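Local structure of erythromycin dehydratase (Saccharopolyspora erythraea, 3EL6) at residues A280-D285 / V291-S296; G56-D61 / R105-A110; D84-A89 / R129-H134. The protein probably dehydrates a beta-hydroxyacyl polyketide intermediate during erythromycin biosynthesis, acting as the dehydratase of a modular polyketide synthase. All blocks are in the same frame, centred on the assembly; numbering follows the deposited sequence.

In the fold
Interactions 2 and 3 both belong to the first part of the dehydratase, and their segments alternate along the chain: 56-61, 84-89, 105-110 and 129-134. Their centres are 16 Å apart, their nearest atoms about 5 Å. Interaction 1 comes later, its centre 26 Å from that of interaction 2, on the opposite side of the chain's centre, and 19 Å from that of interaction 3. In this double hotdog fold, interaction 3 joins helix 79-93 to strand 129-137, and interaction 1 is a hairpin touched by helix 227-235. Each half thus appears to have its own helix-to-strand packing, with interaction 2 closing a strand end of the first.

Interaction 1: residues A280-D285 / V291-S296; sequences ALRVTD and VATVDS
The guanidinium of Arg282 meets Thr293 obliquely, NH1 lying 3.7 Å from CG2. These two side chains run side by side in the same direction; CG of Arg282 stands anti to the backbone N (chi1 -177°), and the chain stays extended to NE. Thr293 OG1 is hydrogen-bonded to Thr258 OG1 of the next strand.

On the other face of the ladder, Leu281 CB lies 4.0 Å from Val294 CB. Farther along, Val283 CB is 4.1 Å from Ala292 CB. Val233 of helix 227-235 packs on Leu281 and Val283 on this face.

Between the faces, Leu281 and Val294 exchange two backbone hydrogen bonds, N of Leu281 reaching O of Val294 at 2.9 Å. Val283 N binds Ala292 O at 2.8 Å, while Val283 O accepts two bonds, from Ala292 N at 3.1 Å and from Val291 N at 2.7 Å. At this point Val291 points toward segment 280-285, and its CG2 lies 3.5 Å from Asp285 N, just beyond the strand end. Val291 and Ala292 opposite Val283 form a classic beta bulge, set in an antiparallel hairpin whose apolar face packs on a helix, as in a hotdog domain.

Interaction 2: residues G56-D61 / R105-A110; sequences GRLSTD and RPLVLA
Leu58 and Leu107 form the buried part of this contact, Leu58 CD2 coming to 4.3 Å from Leu107 CD1. Each leucine puts forward one methyl, so the two meet through a single pair of methyls. The first torsion of Leu58 (chi1 -107°) lies well away from a staggered position. The surroundings of the pair are apolar: Leu39 and Leu116 also touch Leu58, and Ala114 and Val77 touch Leu107.

Thr60 and Leu109, by contrast, are both partly exposed. They slide past each other in opposite directions, with Thr60 CG2 4.1 Å from Leu109 CD1, and no side-chain pair of the contact comes closer than this. What separates the inner pair from the outer one is therefore burial among other apolar groups, not a shorter contact. The methyl of Thr60 stands anti to its own carbonyl carbon, and it is this branch that meets the leucine. The other methyl of Leu109, CD2, lies 4.5 Å from the backbone O of Leu58, a distant approach. Leu109 thus straddles the step between the buried pair and the outer threonine, and it gives up more surface to segment 56-61 than Leu107 does.

No hydrogen bond joins the segments. The loop is held by backbone bonds from Leu107 to Val77 and from Leu109 to Thr75, and Leu58 is paired with Ala114. Some 157 Å² in all is buried between the segments, largely through aliphatic side chains whose contacts are non-directional. The chemistry therefore implies a modest hydrophobic closure of the end of strand 52-58 by the loop, and the backbone bonds to Val77 and Thr75 probably do more to place that loop than these methyl contacts.

Interaction 3: residues D84-A89 / R129-H134; sequences DLALAA and RTIDVH
Apolar packing carries the whole contact, and it centres on Ile131 CD1, which reaches across from the strand to two alanines of the helix. The methyl lies 3.6 Å from Ala89 CB, and on the Ala86 side it is 4.0 Å from CB and 3.9 Å from CA. With CG1 anti to the backbone N (chi1 177°) and CD1 extended beyond it (chi2 161°), the side chain projects at full length. The small alanines, three residues apart on one face of the helix, let it come close to the backbone of Ala86, although the CA atoms of Ala86 and Ile131 remain 7.5 Å apart.

No hydrogen bond crosses between the segments. The helix has its own: Ala88 N bonds Asp84 O, and Ala89 N bonds Leu85 O at 2.9 Å. Ile131 is bonded through its backbone to Gly153 of strand 148-156.

Neighbouring residues extend the apolar packing: Leu98 of strand 97-103 also touches Ala86, and Leu155 touches Ile131. A helix packed against an antiparallel sheet is the arrangement of a hotdog domain, here the first of the double hotdog fold, and Ile131 against Ala86 and Ala89 is the local form it takes.

Interaction 1: residues A280-D285 / V291-S296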
# COMPACT_ATOMS: atom_id res chain seq x y z
N ALA A 280 10.59 -19.97 26.25
CA ALA A 280 9.41 -19.11 26.38
C ALA A 280 9.82 -17.92 27.22
O ALA A 280 10.67 -18.06 28.08
CB ALA A 280 8.31 -19.82 27.07
N LEU A 281 9.22 -16.77 26.99
CA LEU A 281 9.62 -15.61 27.77
C LEU A 281 8.43 -14.98 28.41
O LEU A 281 7.37 -14.81 27.80
CB LEU A 281 10.32 -14.58 26.85
CG LEU A 281 11.65 -14.96 26.23
CD1 LEU A 281 12.10 -14.01 25.11
CD2 LEU A 281 12.74 -14.93 27.36
N ARG A 282 8.58 -14.54 29.65
CA ARG A 282 7.53 -13.82 30.28
C ARG A 282 8.12 -12.53 30.82
O ARG A 282 9.09 -12.60 31.57
CB ARG A 282 6.98 -14.64 31.46
CG ARG A 282 5.82 -13.98 32.14
CD ARG A 282 4.93 -15.01 32.85
NE ARG A 282 3.65 -14.43 33.30
CZ ARG A 282 2.50 -14.52 32.64
NH1 ARG A 282 2.43 -15.16 31.47
NH2 ARG A 282 1.41 -13.92 33.15
N VAL A 283 7.58 -11.39 30.44
CA VAL A 283 8.23 -10.13 30.68
C VAL A 283 7.28 -9.28 31.51
O VAL A 283 6.11 -9.03 31.10
CB VAL A 283 8.53 -9.35 29.33
CG1 VAL A 283 9.17 -7.98 29.67
CG2 VAL A 283 9.40 -10.20 28.40
N THR A 284 7.75 -8.84 32.68
CA THR A 284 6.93 -7.94 33.53
C THR A 284 7.61 -6.63 33.84
O THR A 284 8.82 -6.51 33.64
CB THR A 284 6.63 -8.60 34.90
OG1 THR A 284 7.86 -9.11 35.45
CG2 THR A 284 5.74 -9.84 34.71
N ASP A 285 6.87 -5.64 34.36
CA ASP A 285 7.54 -4.45 34.90
C ASP A 285 8.03 -4.70 36.33
O ASP A 285 7.79 -5.77 36.89
CB ASP A 285 6.70 -3.18 34.76
CG ASP A 285 5.41 -3.22 35.60
OD1 ASP A 285 5.34 -3.97 36.59
OD2 ASP A 285 4.51 -2.44 35.27
N VAL A 291 3.98 -7.35 30.85
CA VAL A 291 4.31 -6.40 29.78
C VAL A 291 4.29 -7.14 28.44
O VAL A 291 3.77 -6.61 27.46
CB VAL A 291 5.71 -5.73 30.02
CG1 VAL A 291 6.17 -4.94 28.76
CG2 VAL A 291 5.61 -4.76 31.24
N ALA A 292 4.85 -8.35 28.40
CA ALA A 292 4.86 -9.10 27.15
C ALA A 292 5.08 -10.59 27.40
O ALA A 292 5.68 -10.97 28.41
CB ALA A 292 5.97 -8.54 26.22
N THR A 293 4.62 -11.44 26.48
CA THR A 293 4.97 -12.87 26.47
C THR A 293 5.39 -13.31 25.10
O THR A 293 5.03 -12.66 24.08
CB THR A 293 3.79 -13.76 26.91
OG1 THR A 293 2.68 -13.61 25.99
CG2 THR A 293 3.30 -13.36 28.30
N VAL A 294 6.20 -14.37 25.04
CA VAL A 294 6.65 -14.97 23.82
C VAL A 294 6.53 -16.46 24.07
O VAL A 294 7.15 -17.04 25.03
CB VAL A 294 8.14 -14.64 23.49
CG1 VAL A 294 8.64 -15.47 22.21
CG2 VAL A 294 8.39 -13.11 23.34
N ASP A 295 5.66 -17.12 23.31
CA ASP A 295 5.46 -18.56 23.56
C ASP A 295 6.73 -19.36 23.30
O ASP A 295 7.08 -20.28 24.09
CB ASP A 295 4.32 -19.12 22.70
CG ASP A 295 2.95 -18.80 23.27
OD1 ASP A 295 2.82 -18.09 24.30
OD2 ASP A 295 1.94 -19.28 22.66
N SER A 296 7.44 -19.06 22.22
CA SER A 296 8.80 -19.57 22.03
C SER A 296 9.62 -18.70 21.12
O SER A 296 9.12 -18.22 20.09
CB SER A 296 8.86 -21.01 21.46
OG SER A 296 7.95 -21.15 20.42

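Interaction 2: residues G56-D61 / R105-A110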
# COMPACT_ATOMS: atom_id res chain seq x y z
N GLY A 56 9.67 3.12 6.24
CA GLY A 56 10.57 3.72 7.25
C GLY A 56 12.01 3.62 6.79
O GLY A 56 12.31 3.24 5.64
N ARG A 57 12.93 3.96 7.69
CA ARG A 57 14.33 4.08 7.31
C ARG A 57 15.08 3.92 8.58
O ARG A 57 14.61 4.40 9.59
CB ARG A 57 14.56 5.47 6.75
CG ARG A 57 15.88 5.64 6.03
CD ARG A 57 15.87 6.98 5.16
NE ARG A 57 15.01 6.87 3.96
CZ ARG A 57 14.09 7.76 3.54
NH1 ARG A 57 13.86 8.88 4.22
NH2 ARG A 57 13.37 7.52 2.45
N LEU A 58 16.19 3.20 8.52
CA LEU A 58 17.09 2.96 9.66
C LEU A 58 18.44 3.56 9.26
O LEU A 58 18.88 3.38 8.13
CB LEU A 58 17.36 1.46 9.79
CG LEU A 58 16.68 0.74 10.94
CD1 LEU A 58 15.41 1.45 11.30
CD2 LEU A 58 16.45 -0.68 10.55
N SER A 59 19.14 4.19 10.20
CA SER A 59 20.53 4.56 9.91
C SER A 59 21.26 4.81 11.22
O SER A 59 20.64 5.22 12.19
CB SER A 59 20.58 5.84 9.10
OG SER A 59 20.07 6.90 9.89
N THR A 60 22.55 4.53 11.25
CA THR A 60 23.33 4.82 12.47
C THR A 60 23.33 6.30 12.84
O THR A 60 23.44 6.65 14.01
CB THR A 60 24.74 4.28 12.34
OG1 THR A 60 25.32 4.80 11.14
CG2 THR A 60 24.73 2.80 12.20
N ASP A 61 23.14 7.19 11.87
CA ASP A 61 23.11 8.59 12.22
C ASP A 61 21.94 8.90 13.10
O ASP A 61 22.09 9.61 14.10
CB ASP A 61 23.07 9.52 10.97
CG ASP A 61 24.40 9.60 10.24
OD1 ASP A 61 25.45 9.16 10.79
OD2 ASP A 61 24.41 10.12 9.10
N ARG A 105 17.66 -13.70 6.37
CA ARG A 105 18.85 -12.90 6.41
C ARG A 105 18.73 -11.64 7.27
O ARG A 105 17.81 -10.82 7.09
CB ARG A 105 19.14 -12.48 4.99
CG ARG A 105 17.86 -12.46 4.17
CD ARG A 105 18.19 -12.79 2.76
NE ARG A 105 19.04 -11.73 2.23
CZ ARG A 105 18.56 -10.52 1.97
NH1 ARG A 105 19.36 -9.57 1.49
NH2 ARG A 105 17.25 -10.30 2.20
N PRO A 106 19.65 -11.49 8.21
CA PRO A 106 19.75 -10.25 8.96
C PRO A 106 20.06 -9.13 7.99
O PRO A 106 20.58 -9.36 6.91
CB PRO A 106 20.91 -10.49 9.93
CG PRO A 106 21.61 -11.67 9.38
CD PRO A 106 20.53 -12.52 8.77
N LEU A 107 19.65 -7.93 8.35
CA LEU A 107 19.87 -6.79 7.53
C LEU A 107 21.30 -6.36 7.88
O LEU A 107 21.64 -6.19 9.05
CB LEU A 107 18.89 -5.72 7.96
CG LEU A 107 18.21 -4.76 6.98
CD1 LEU A 107 17.23 -3.82 7.68
CD2 LEU A 107 19.24 -4.00 6.16
N VAL A 108 22.14 -6.21 6.87
CA VAL A 108 23.49 -5.73 7.09
C VAL A 108 23.54 -4.23 6.84
O VAL A 108 23.24 -3.77 5.73
CB VAL A 108 24.51 -6.41 6.16
CG1 VAL A 108 25.87 -5.86 6.42
CG2 VAL A 108 24.51 -7.90 6.40
N LEU A 109 23.91 -3.47 7.87
CA LEU A 109 23.87 -2.02 7.75
C LEU A 109 25.14 -1.49 7.13
O LEU A 109 26.26 -1.65 7.65
CB LEU A 109 23.58 -1.30 9.07
CG LEU A 109 22.15 -0.83 9.31
CD1 LEU A 109 22.15 0.21 10.44
CD2 LEU A 109 21.51 -0.26 8.05
N ALA A 110 24.89 -0.85 5.98
CA ALA A 110 25.85 -0.30 5.07
C ALA A 110 25.76 1.19 5.26
O ALA A 110 24.67 1.78 5.10
CB ALA A 110 25.45 -0.65 3.63

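Interaction 3: residues D84-A89 / R129-H134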
# COMPACT_ATOMS: atom_id res chain seq x y z
N ASP A 84 9.74 -5.54 16.72
CA ASP A 84 9.06 -4.34 17.26
C ASP A 84 8.29 -3.66 16.14
O ASP A 84 7.15 -3.26 16.30
CB ASP A 84 10.13 -3.37 17.88
CG ASP A 84 9.56 -1.96 18.06
OD1 ASP A 84 8.58 -1.78 18.83
OD2 ASP A 84 10.05 -1.04 17.35
N LEU A 85 8.88 -3.59 14.95
CA LEU A 85 8.17 -2.90 13.84
C LEU A 85 6.89 -3.69 13.50
O LEU A 85 5.87 -3.11 13.22
CB LEU A 85 9.09 -2.83 12.61
CG LEU A 85 10.05 -1.61 12.66
CD1 LEU A 85 11.05 -1.84 11.57
CD2 LEU A 85 9.34 -0.28 12.47
N ALA A 86 6.97 -5.01 13.53
CA ALA A 86 5.78 -5.84 13.21
C ALA A 86 4.70 -5.70 14.27
O ALA A 86 3.53 -5.68 13.94
CB ALA A 86 6.20 -7.34 13.07
N LEU A 87 5.07 -5.58 15.54
CA LEU A 87 4.09 -5.30 16.59
C LEU A 87 3.42 -3.93 16.39
O LEU A 87 2.23 -3.77 16.68
CB LEU A 87 4.80 -5.37 17.98
CG LEU A 87 5.21 -6.79 18.40
CD1 LEU A 87 6.18 -6.69 19.63
CD2 LEU A 87 3.93 -7.61 18.84
N ALA A 88 4.20 -2.96 15.92
CA ALA A 88 3.70 -1.59 15.69
C ALA A 88 2.71 -1.64 14.54
O ALA A 88 1.64 -1.01 14.60
CB ALA A 88 4.84 -0.64 15.30
N ALA A 89 3.07 -2.39 13.49
CA ALA A 89 2.15 -2.62 12.36
C ALA A 89 0.85 -3.30 12.85
O ALA A 89 -0.26 -2.87 12.50
CB ALA A 89 2.82 -3.47 11.25
N ARG A 129 -3.78 -11.91 9.54
CA ARG A 129 -3.21 -11.36 8.33
C ARG A 129 -1.72 -11.69 8.22
O ARG A 129 -1.02 -11.82 9.24
CB ARG A 129 -3.35 -9.83 8.30
CG ARG A 129 -4.75 -9.28 8.45
CD ARG A 129 -4.76 -7.74 8.47
NE ARG A 129 -6.09 -7.21 8.71
CZ ARG A 129 -6.93 -6.87 7.73
NH1 ARG A 129 -6.57 -6.95 6.43
NH2 ARG A 129 -8.14 -6.44 8.02
N THR A 130 -1.23 -11.82 6.98
CA THR A 130 0.19 -11.96 6.74
C THR A 130 0.89 -10.62 6.80
O THR A 130 0.38 -9.60 6.30
CB THR A 130 0.45 -12.67 5.38
OG1 THR A 130 -0.09 -14.00 5.45
CG2 THR A 130 1.96 -12.71 5.10
N ILE A 131 2.08 -10.60 7.37
CA ILE A 131 2.88 -9.40 7.30
C ILE A 131 4.25 -9.79 6.66
O ILE A 131 4.85 -10.81 6.99
CB ILE A 131 3.11 -8.77 8.73
CG1 ILE A 131 4.02 -7.54 8.66
CG2 ILE A 131 3.64 -9.85 9.68
CD1 ILE A 131 3.91 -6.61 9.88
N ASP A 132 4.69 -8.97 5.73
CA ASP A 132 6.00 -9.18 5.08
C ASP A 132 6.88 -8.02 5.40
O ASP A 132 6.44 -6.86 5.46
CB ASP A 132 5.84 -9.30 3.56
CG ASP A 132 5.15 -10.59 3.16
OD1 ASP A 132 5.53 -11.70 3.65
OD2 ASP A 132 4.18 -10.52 2.37
N VAL A 133 8.18 -8.28 5.59
CA VAL A 133 9.05 -7.16 5.84
C VAL A 133 10.19 -7.15 4.84
O VAL A 133 10.89 -8.15 4.73
CB VAL A 133 9.64 -7.21 7.30
CG1 VAL A 133 10.44 -5.91 7.57
CG2 VAL A 133 8.48 -7.43 8.32
N HIS A 134 10.38 -6.03 4.17
CA HIS A 134 11.43 -5.87 3.16
C HIS A 134 12.35 -4.74 3.55
O HIS A 134 11.96 -3.78 4.24
CB HIS A 134 10.85 -5.60 1.74
CG HIS A 134 10.17 -6.80 1.11
ND1 HIS A 134 8.91 -7.22 1.48
CD2 HIS A 134 10.56 -7.64 0.12
CE1 HIS A 134 8.58 -8.29 0.78
NE2 HIS A 134 9.57 -8.57 -0.05